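Local coordinates for protein ochratoxinase (Aspergillus niger, PDB 4C65) that hydrolyses the amide bond of ochratoxin A to release ochratoxin alpha and L-phenylalanine, acting as a zinc-dependent carboxypeptidase of the amidohydrolase superfamily, at residues Ile35-Val38 against Asp43-Lys46; Tyr164-Pro169 against Val185-Arg190; Val266-Glu271 against Ala314-Lys319. All blocks are in the same frame, centred on the assembly; numbering follows the deposited sequence.

Contact 1 (Ile35-Val38 against Asp43-Lys46)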
loop_
_atom_site.group_PDB
_atom_site.type_symbol
_atom_site.label_atom_id
_atom_site.label_comp_id
_atom_site.label_asym_id
_atom_site.label_seq_id
_atom_site.Cartn_x
_atom_site.Cartn_y
_atom_site.Cartn_z
ATOM N N ILE A 35 41.944 34.351 3.193
ATOM C CA ILE A 35 43.189 34.756 3.765
ATOM C C ILE A 35 43.932 35.562 2.724
ATOM O O ILE A 35 44.244 35.056 1.659
ATOM C CB ILE A 35 44.036 33.535 4.169
ATOM C CG1 ILE A 35 43.336 32.788 5.322
ATOM C CG2 ILE A 35 45.441 33.977 4.577
ATOM C CD1 ILE A 35 43.772 31.352 5.490
ATOM N N ALA A 36 44.239 36.809 3.057
ATOM C CA ALA A 36 44.857 37.714 2.120
ATOM C C ALA A 36 46.376 37.677 2.172
ATOM O O ALA A 36 47.025 37.956 1.185
ATOM C CB ALA A 36 44.357 39.131 2.361
ATOM N N PHE A 37 46.936 37.361 3.333
ATOM C CA PHE A 37 48.383 37.332 3.499
ATOM C C PHE A 37 48.800 36.429 4.660
ATOM O O PHE A 37 48.154 36.420 5.713
ATOM C CB PHE A 37 48.919 38.748 3.756
ATOM C CG PHE A 37 50.370 38.786 4.194
ATOM C CD1 PHE A 37 51.387 38.732 3.252
ATOM C CD2 PHE A 37 50.711 38.866 5.551
ATOM C CE1 PHE A 37 52.715 38.776 3.637
ATOM C CE2 PHE A 37 52.039 38.910 5.948
ATOM C CZ PHE A 37 53.048 38.877 4.985
ATOM N N VAL A 38 49.904 35.712 4.464
ATOM C CA VAL A 38 50.562 35.012 5.541
ATOM C C VAL A 38 52.056 35.187 5.385
ATOM O O VAL A 38 52.599 35.076 4.300
ATOM C CB VAL A 38 50.249 33.516 5.529
ATOM C CG1 VAL A 38 50.956 32.809 6.674
ATOM C CG2 VAL A 38 48.750 33.288 5.628
ATOM N N ASP A 43 56.535 41.815 7.126
ATOM C CA ASP A 43 56.240 41.848 5.702
ATOM C C ASP A 43 54.786 42.102 5.350
ATOM O O ASP A 43 54.407 41.951 4.194
ATOM C CB ASP A 43 56.694 40.550 5.045
ATOM C CG ASP A 43 58.219 40.386 5.059
ATOM O OD1 ASP A 43 58.963 41.375 5.148
ATOM O OD2 ASP A 43 58.681 39.231 5.041
ATOM N N ILE A 44 53.966 42.488 6.321
ATOM C CA ILE A 44 52.560 42.751 6.042
ATOM C C ILE A 44 52.447 43.865 5.004
ATOM O O ILE A 44 52.928 44.950 5.240
ATOM C CB ILE A 44 51.797 43.187 7.311
ATOM C CG1 ILE A 44 51.861 42.104 8.400
ATOM C CG2 ILE A 44 50.324 43.464 6.993
ATOM C CD1 ILE A 44 51.622 42.634 9.796
ATOM N N PRO A 45 51.805 43.602 3.852
ATOM C CA PRO A 45 51.601 44.667 2.881
ATOM C C PRO A 45 50.950 45.887 3.539
ATOM O O PRO A 45 49.997 45.746 4.306
ATOM C CB PRO A 45 50.663 44.035 1.852
ATOM C CG PRO A 45 50.918 42.572 1.952
ATOM C CD PRO A 45 51.209 42.323 3.401
ATOM N N LYS A 46 51.481 47.070 3.243
ATOM C CA LYS A 46 51.061 48.281 3.920
ATOM C C LYS A 46 49.585 48.609 3.702
ATOM O O LYS A 46 48.974 49.278 4.542
ATOM C CB LYS A 46 51.923 49.485 3.480
ATOM C CG LYS A 46 53.403 49.480 3.778
ATOM C CD LYS A 46 53.717 48.685 5.010
ATOM C CE LYS A 46 55.238 48.583 5.167
ATOM N NZ LYS A 46 55.726 48.965 6.513
#
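Phe37 carries this contact: its ring reaches from strand 34-38 of the smaller beta-sandwich domain to the loop that runs into helix 46-51, and Asp43, Ile44 and Pro45 receive it. The strand makes a classic beta bulge here, Ala36 and Phe37 both lying opposite Val29 of strand 26-31. With CG anti to the backbone N (chi1 169°), the Phe37 ring extends from the strand to the loop, where the nearest pair of CA atoms, those of Phe37 and Ile44, is still 7.3 Å apart.

Pro45 comes in over a face of the aromatic ring. Its CD sits 3.7 Å from the centroid of the Phe37 ring and 17° off the normal, a CH-pi contact displaced a little toward the rim on the CG and CD1 side. Ile44 meets the same face less squarely, its CA lying 4.3 Å from the Phe37 centroid at 27° off the normal. The Ile44 side chain runs at about a right angle to that of Phe37, and its CG1 branch touches CE2 of the ring at 4.0 Å.

No hydrogen bond passes between the two segments; apolar and CH-pi packing does most of the joining. Ile44 is the buried member of the loop, continuing inward to Ala27, to Tyr11 of strand 7-15 and to Leu49 of helix 46-51. Pro45 stands at the N-cap position of that helix, and the ring of Phe37 therefore packs against the point where loop turns into helix. Asp43 is exposed and directs its carboxylate away from the strand. Its backbone O comes obliquely to the far end of the phenylalanine, 3.5 Å from Phe37 CZ, with Asp43 CB 4.0 Å from the same carbon.

Contact 2 (Tyr164-Pro169 against Val185-Arg190)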
loop_
_atom_site.group_PDB
_atom_site.type_symbol
_atom_site.label_atom_id
_atom_site.label_comp_id
_atom_site.label_asym_id
_atom_site.label_seq_id
_atom_site.Cartn_x
_atom_site.Cartn_y
_atom_site.Cartn_z
ATOM N N TYR A 164 14.124 2.670 5.667
ATOM C CA TYR A 164 15.357 3.112 5.020
ATOM C C TYR A 164 15.599 2.612 3.625
ATOM O O TYR A 164 16.602 2.959 3.025
ATOM C CB TYR A 164 16.537 2.723 5.896
ATOM C CG TYR A 164 16.496 3.325 7.272
ATOM C CD1 TYR A 164 16.151 4.641 7.462
ATOM C CD2 TYR A 164 16.839 2.583 8.390
ATOM C CE1 TYR A 164 16.146 5.209 8.733
ATOM C CE2 TYR A 164 16.817 3.130 9.674
ATOM C CZ TYR A 164 16.485 4.448 9.837
ATOM O OH TYR A 164 16.452 5.022 11.083
ATOM N N GLY A 165 14.708 1.779 3.107
ATOM C CA GLY A 165 14.859 1.220 1.771
ATOM C C GLY A 165 14.598 2.281 0.731
ATOM O O GLY A 165 14.083 3.354 1.049
ATOM N N VAL A 166 14.913 1.959 -0.514
ATOM C CA VAL A 166 14.772 2.901 -1.624
ATOM C C VAL A 166 13.619 2.519 -2.548
ATOM O O VAL A 166 13.478 3.088 -3.633
ATOM C CB VAL A 166 16.082 3.048 -2.442
ATOM C CG1 VAL A 166 17.232 3.455 -1.533
ATOM C CG2 VAL A 166 16.425 1.767 -3.218
ATOM N N MET A 167 12.828 1.538 -2.130
ATOM C CA MET A 167 11.557 1.216 -2.789
ATOM C C MET A 167 10.419 1.869 -1.980
ATOM O O MET A 167 10.642 2.350 -0.848
ATOM C CB MET A 167 11.343 -0.308 -2.826
ATOM C CG MET A 167 10.994 -0.935 -1.454
ATOM S SD MET A 167 12.364 -1.001 -0.239
ATOM C CE MET A 167 13.356 -2.305 -0.963
ATOM N N ASN A 168 9.216 1.845 -2.538
ATOM C CA ASN A 168 8.012 2.299 -1.832
ATOM C C ASN A 168 8.062 3.717 -1.299
ATOM O O ASN A 168 7.953 3.933 -0.108
ATOM C CB ASN A 168 7.656 1.348 -0.694
ATOM C CG ASN A 168 7.339 -0.044 -1.211
ATOM O OD1 ASN A 168 7.739 -0.429 -2.324
ATOM N ND2 ASN A 168 6.628 -0.824 -0.399
ATOM N N PRO A 169 8.222 4.677 -2.195
ATOM C CA PRO A 169 8.090 6.037 -1.775
ATOM C C PRO A 169 6.753 6.292 -1.067
ATOM O O PRO A 169 5.722 5.715 -1.420
ATOM C CB PRO A 169 8.209 6.821 -3.094
ATOM C CG PRO A 169 7.883 5.859 -4.159
ATOM C CD PRO A 169 8.411 4.561 -3.644
ATOM N N VAL A 185 22.397 -3.336 -8.151
ATOM C CA VAL A 185 22.809 -2.196 -8.936
ATOM C C VAL A 185 21.698 -1.154 -9.096
ATOM O O VAL A 185 21.970 0.036 -9.050
ATOM C CB VAL A 185 23.312 -2.671 -10.317
ATOM C CG1 VAL A 185 23.279 -1.556 -11.348
ATOM C CG2 VAL A 185 24.723 -3.242 -10.184
ATOM N N GLU A 186 20.469 -1.596 -9.339
ATOM C CA GLU A 186 19.371 -0.668 -9.591
ATOM C C GLU A 186 19.130 0.166 -8.347
ATOM O O GLU A 186 19.109 1.389 -8.403
ATOM C CB GLU A 186 18.079 -1.399 -10.001
ATOM C CG GLU A 186 18.207 -2.314 -11.217
ATOM C CD GLU A 186 18.773 -1.602 -12.443
ATOM O OE1 GLU A 186 18.066 -0.752 -13.034
ATOM O OE2 GLU A 186 19.921 -1.905 -12.825
ATOM N N GLU A 187 18.947 -0.504 -7.220
ATOM C CA GLU A 187 18.636 0.196 -5.982
ATOM C C GLU A 187 19.777 1.092 -5.526
ATOM O O GLU A 187 19.528 2.171 -4.969
ATOM C CB GLU A 187 18.250 -0.782 -4.862
ATOM C CG GLU A 187 16.869 -1.397 -5.044
ATOM C CD GLU A 187 16.399 -2.193 -3.834
ATOM O OE1 GLU A 187 17.061 -2.192 -2.760
ATOM O OE2 GLU A 187 15.347 -2.835 -3.955
ATOM N N VAL A 188 21.017 0.678 -5.740
ATOM C CA VAL A 188 22.130 1.485 -5.218
ATOM C C VAL A 188 22.259 2.796 -5.999
ATOM O O VAL A 188 22.723 3.799 -5.435
ATOM C CB VAL A 188 23.489 0.766 -5.093
ATOM C CG1 VAL A 188 23.423 -0.369 -4.087
ATOM C CG2 VAL A 188 23.987 0.273 -6.434
ATOM N N ARG A 189 21.830 2.809 -7.258
ATOM C CA ARG A 189 21.828 4.062 -7.987
ATOM C C ARG A 189 20.927 5.043 -7.285
ATOM O O ARG A 189 21.316 6.180 -7.060
ATOM C CB ARG A 189 21.378 3.891 -9.431
ATOM C CG ARG A 189 22.400 3.209 -10.337
ATOM C CD ARG A 189 21.957 3.349 -11.780
ATOM N NE ARG A 189 22.676 2.445 -12.664
ATOM C CZ ARG A 189 23.891 2.665 -13.134
ATOM N NH1 ARG A 189 24.582 3.742 -12.764
ATOM N NH2 ARG A 189 24.426 1.772 -13.963
ATOM N N ARG A 190 19.712 4.624 -6.969
ATOM C CA ARG A 190 18.807 5.529 -6.270
ATOM C C ARG A 190 19.370 5.921 -4.907
ATOM O O ARG A 190 19.302 7.096 -4.523
ATOM C CB ARG A 190 17.393 4.964 -6.154
ATOM C CG ARG A 190 16.512 5.883 -5.297
ATOM C CD ARG A 190 15.092 6.053 -5.798
ATOM N NE ARG A 190 14.423 4.781 -5.991
ATOM C CZ ARG A 190 13.900 4.356 -7.132
ATOM N NH1 ARG A 190 13.956 5.067 -8.242
ATOM N NH2 ARG A 190 13.326 3.174 -7.169
HETATM O O HOH W 1 15.878 -0.556 -0.700
#
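Val166 holds CG2 between its own backbone N and carbonyl carbon (chi1 -56° for CG1), and this methyl meets Glu187 on helix 185-198, 3.5 Å from Glu187 CB. Glu187 reaches on past the valine, and its carboxylate comes near Met167. Arg190 sends CG anti to its backbone N (chi1 175°), then bends, bringing NE round to the carbonyl of Val166.

The resulting hydrogen bond, from Arg190 NE to Val166 O, is 3.1 Å long with an N-H...O angle of 159°. The donor lies in the carbonyl plane, and the oxygen sits at the edge of the guanidinium, close to its plane. Aliphatic contact runs alongside, Arg190 CG being 4.0 Å from Val166 CB. The valine's N-H is bridged to the glutamate: a water accepts from Val166 N at 2.7 Å and donates to Glu187 OE1 at 2.9 Å; Asp183 N also binds that OE1. The bent chain of Met167 lays its CE 3.6 Å from Glu187 OE2.

Here the loop leaving helix 157-164 is fixed to the start of helix 185-198, in the family's TIM-barrel domain and at a subunit interface. Arg190 forms salt bridges through NH2 and NH1 with Glu187 and Asp183 of a neighbouring subunit, respectively, while Glu187 OE2 is paired with Arg190 of another neighbouring subunit. Because NE is spent on the loop and both terminal nitrogens on a neighbouring chain, the guanidinium is probably held in one orientation, coupling the loop conformation to the charge pairing between subunits of the octamer.

Contact 3 (Val266-Glu271 against Ala314-Lys319)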
loop_
_atom_site.group_PDB
_atom_site.type_symbol
_atom_site.label_atom_id
_atom_site.label_comp_id
_atom_site.label_asym_id
_atom_site.label_seq_id
_atom_site.Cartn_x
_atom_site.Cartn_y
_atom_site.Cartn_z
ATOM N N VAL A 266 40.107 0.843 8.546
ATOM C CA VAL A 266 41.142 0.186 7.769
ATOM C C VAL A 266 41.966 -0.756 8.621
ATOM O O VAL A 266 43.166 -0.913 8.410
ATOM C CB VAL A 266 42.063 1.192 7.055
ATOM C CG1 VAL A 266 42.367 0.690 5.656
ATOM C CG2 VAL A 266 41.431 2.570 6.937
ATOM N N SER A 267 41.292 -1.460 9.519
ATOM C CA SER A 267 41.944 -2.246 10.567
ATOM C C SER A 267 42.935 -3.324 10.109
ATOM O O SER A 267 43.831 -3.682 10.871
ATOM C CB SER A 267 40.877 -2.889 11.464
ATOM O OG SER A 267 40.016 -1.892 11.971
ATOM N N TYR A 268 42.766 -3.875 8.910
ATOM C CA TYR A 268 43.669 -4.938 8.442
ATOM C C TYR A 268 44.497 -4.495 7.239
ATOM O O TYR A 268 44.879 -5.304 6.398
ATOM C CB TYR A 268 42.872 -6.242 8.161
ATOM C CG TYR A 268 42.415 -6.906 9.424
ATOM C CD1 TYR A 268 43.231 -7.824 10.089
ATOM C CD2 TYR A 268 41.202 -6.584 9.987
ATOM C CE1 TYR A 268 42.825 -8.413 11.275
ATOM C CE2 TYR A 268 40.798 -7.151 11.178
ATOM C CZ TYR A 268 41.612 -8.063 11.814
ATOM O OH TYR A 268 41.182 -8.616 12.986
ATOM N N ALA A 269 44.748 -3.196 7.153
ATOM C CA ALA A 269 45.658 -2.673 6.148
ATOM C C ALA A 269 47.039 -3.231 6.396
ATOM O O ALA A 269 47.530 -3.200 7.515
ATOM C CB ALA A 269 45.697 -1.166 6.193
ATOM N N ASP A 270 47.655 -3.759 5.352
ATOM C CA ASP A 270 49.007 -4.289 5.433
ATOM C C ASP A 270 49.820 -3.617 4.348
ATOM O O ASP A 270 49.342 -2.659 3.735
ATOM C CB ASP A 270 48.999 -5.800 5.243
ATOM C CG ASP A 270 48.358 -6.225 3.942
ATOM O OD1 ASP A 270 48.006 -5.371 3.107
ATOM O OD2 ASP A 270 48.203 -7.456 3.752
ATOM N N GLU A 271 51.037 -4.102 4.103
ATOM C CA GLU A 271 51.919 -3.474 3.132
ATOM C C GLU A 271 51.257 -3.290 1.772
ATOM O O GLU A 271 51.355 -2.221 1.188
ATOM C CB GLU A 271 53.236 -4.220 3.003
ATOM C CG GLU A 271 54.213 -3.417 2.169
ATOM C CD GLU A 271 55.579 -4.053 1.931
ATOM O OE1 GLU A 271 56.025 -5.000 2.631
ATOM O OE2 GLU A 271 56.258 -3.590 0.980
ATOM N N ALA A 314 41.952 -4.677 17.642
ATOM C CA ALA A 314 42.630 -3.474 18.143
ATOM C C ALA A 314 44.130 -3.489 17.837
ATOM O O ALA A 314 44.652 -2.502 17.369
ATOM C CB ALA A 314 42.399 -3.318 19.638
ATOM N N ASP A 315 44.787 -4.636 18.026
ATOM C CA ASP A 315 46.205 -4.792 17.687
ATOM C C ASP A 315 46.481 -4.665 16.206
ATOM O O ASP A 315 47.381 -3.921 15.819
ATOM C CB ASP A 315 46.754 -6.137 18.162
ATOM C CG ASP A 315 46.723 -6.266 19.657
ATOM O OD1 ASP A 315 46.424 -5.266 20.295
ATOM O OD2 ASP A 315 46.898 -7.356 20.207
ATOM N N SER A 316 45.719 -5.376 15.376
ATOM C CA SER A 316 45.835 -5.231 13.925
ATOM C C SER A 316 45.628 -3.798 13.501
ATOM O O SER A 316 46.386 -3.267 12.694
ATOM C CB SER A 316 44.811 -6.079 13.203
ATOM O OG SER A 316 44.877 -7.406 13.678
ATOM N N HIS A 317 44.588 -3.175 14.046
ATOM C CA HIS A 317 44.261 -1.784 13.734
ATOM C C HIS A 317 45.430 -0.858 14.067
ATOM O O HIS A 317 45.747 0.038 13.285
ATOM C CB HIS A 317 42.997 -1.347 14.488
ATOM C CG HIS A 317 42.587 0.062 14.211
ATOM N ND1 HIS A 317 43.112 1.134 14.899
ATOM C CD2 HIS A 317 41.716 0.579 13.319
ATOM C CE1 HIS A 317 42.589 2.253 14.442
ATOM N NE2 HIS A 317 41.735 1.944 13.479
ATOM N N LEU A 318 46.078 -1.092 15.205
ATOM C CA LEU A 318 47.227 -0.292 15.622
ATOM C C LEU A 318 48.376 -0.466 14.626
ATOM O O LEU A 318 48.946 0.531 14.178
ATOM C CB LEU A 318 47.686 -0.670 17.035
ATOM C CG LEU A 318 48.838 0.176 17.611
ATOM C CD1 LEU A 318 48.410 1.630 17.751
ATOM C CD2 LEU A 318 49.337 -0.395 18.938
ATOM N N LYS A 319 48.716 -1.720 14.288
ATOM C CA LYS A 319 49.802 -2.002 13.324
ATOM C C LYS A 319 49.509 -1.401 11.976
ATOM O O LYS A 319 50.395 -0.824 11.352
ATOM C CB LYS A 319 50.008 -3.491 13.085
ATOM C CG LYS A 319 50.548 -4.306 14.246
ATOM C CD LYS A 319 50.917 -5.738 13.784
ATOM C CE LYS A 319 51.263 -6.630 14.963
ATOM N NZ LYS A 319 52.426 -7.561 14.760
HETATM O O HOH W 2 47.528 -4.702 10.370
#
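Ser267 and His317 make the close half of this contact, their CA atoms only 4.0 Å apart. The hydroxyl of Ser267 meets the edge of the imidazole nearly in its plane, OG lying 3.3 Å from His317 CD2. In His317, CG anti to the backbone N (chi1 -179°) carries the ring to the serine's side. The ring's nitrogens are engaged elsewhere, NE2 with Ala286 O and ND1 with Arg288 NH1, which fixes its rotation; Ser267 OG is bonded to His247 ND1. Backbone meets backbone too: His317 CA approaches Ser267 O at 3.5 Å in a CA-H...O contact.

The segment 266-271 makes a type I beta turn from Val266 to Ala269, closed by Ala269 N to Val266 O. It follows strand 262-263 of the TIM barrel and sets off immediately after the zinc ligand His265, whose side chain is about 4 Å from that of Ser267. Helix 304-327 thus packs against the loop next to the metal centre.

Tyr268 and Ser316 are partly exposed. Ser316 CB lies over a face of the Tyr268 ring, 4.1 Å from its centroid and 28° off the normal; Ser316 OG, bonded to Ala312 O within its own helix, is 3.3 Å from Tyr268 CE1. Direct contact gives way to solvent between Ala269 and Ser316: a water bridges the two segments, donating to Ala269 O at 3.2 Å and to Ser316 O at 3.0 Å.

Overall arrangement
The three contacts follow one another along the chain and share no helix or strand. Contact 1 belongs to the small beta-sandwich domain and lies on the opposite side of the chain's centre from contact 2, their own centres about 51 Å apart. Contacts 2 and 3 both fall in the barrel region, with centres about 33 Å apart, and each sets a loop against a helix. None is wholly buried. Contact 1 is mainly apolar and touches no other subunit; contact 2 adds a hydrogen bond and a water bridge, and its charged ends pair with two neighbouring copies; contact 3 stays within its subunit, combines ring contacts with a bridging water, and alone lies beside a zinc ligand.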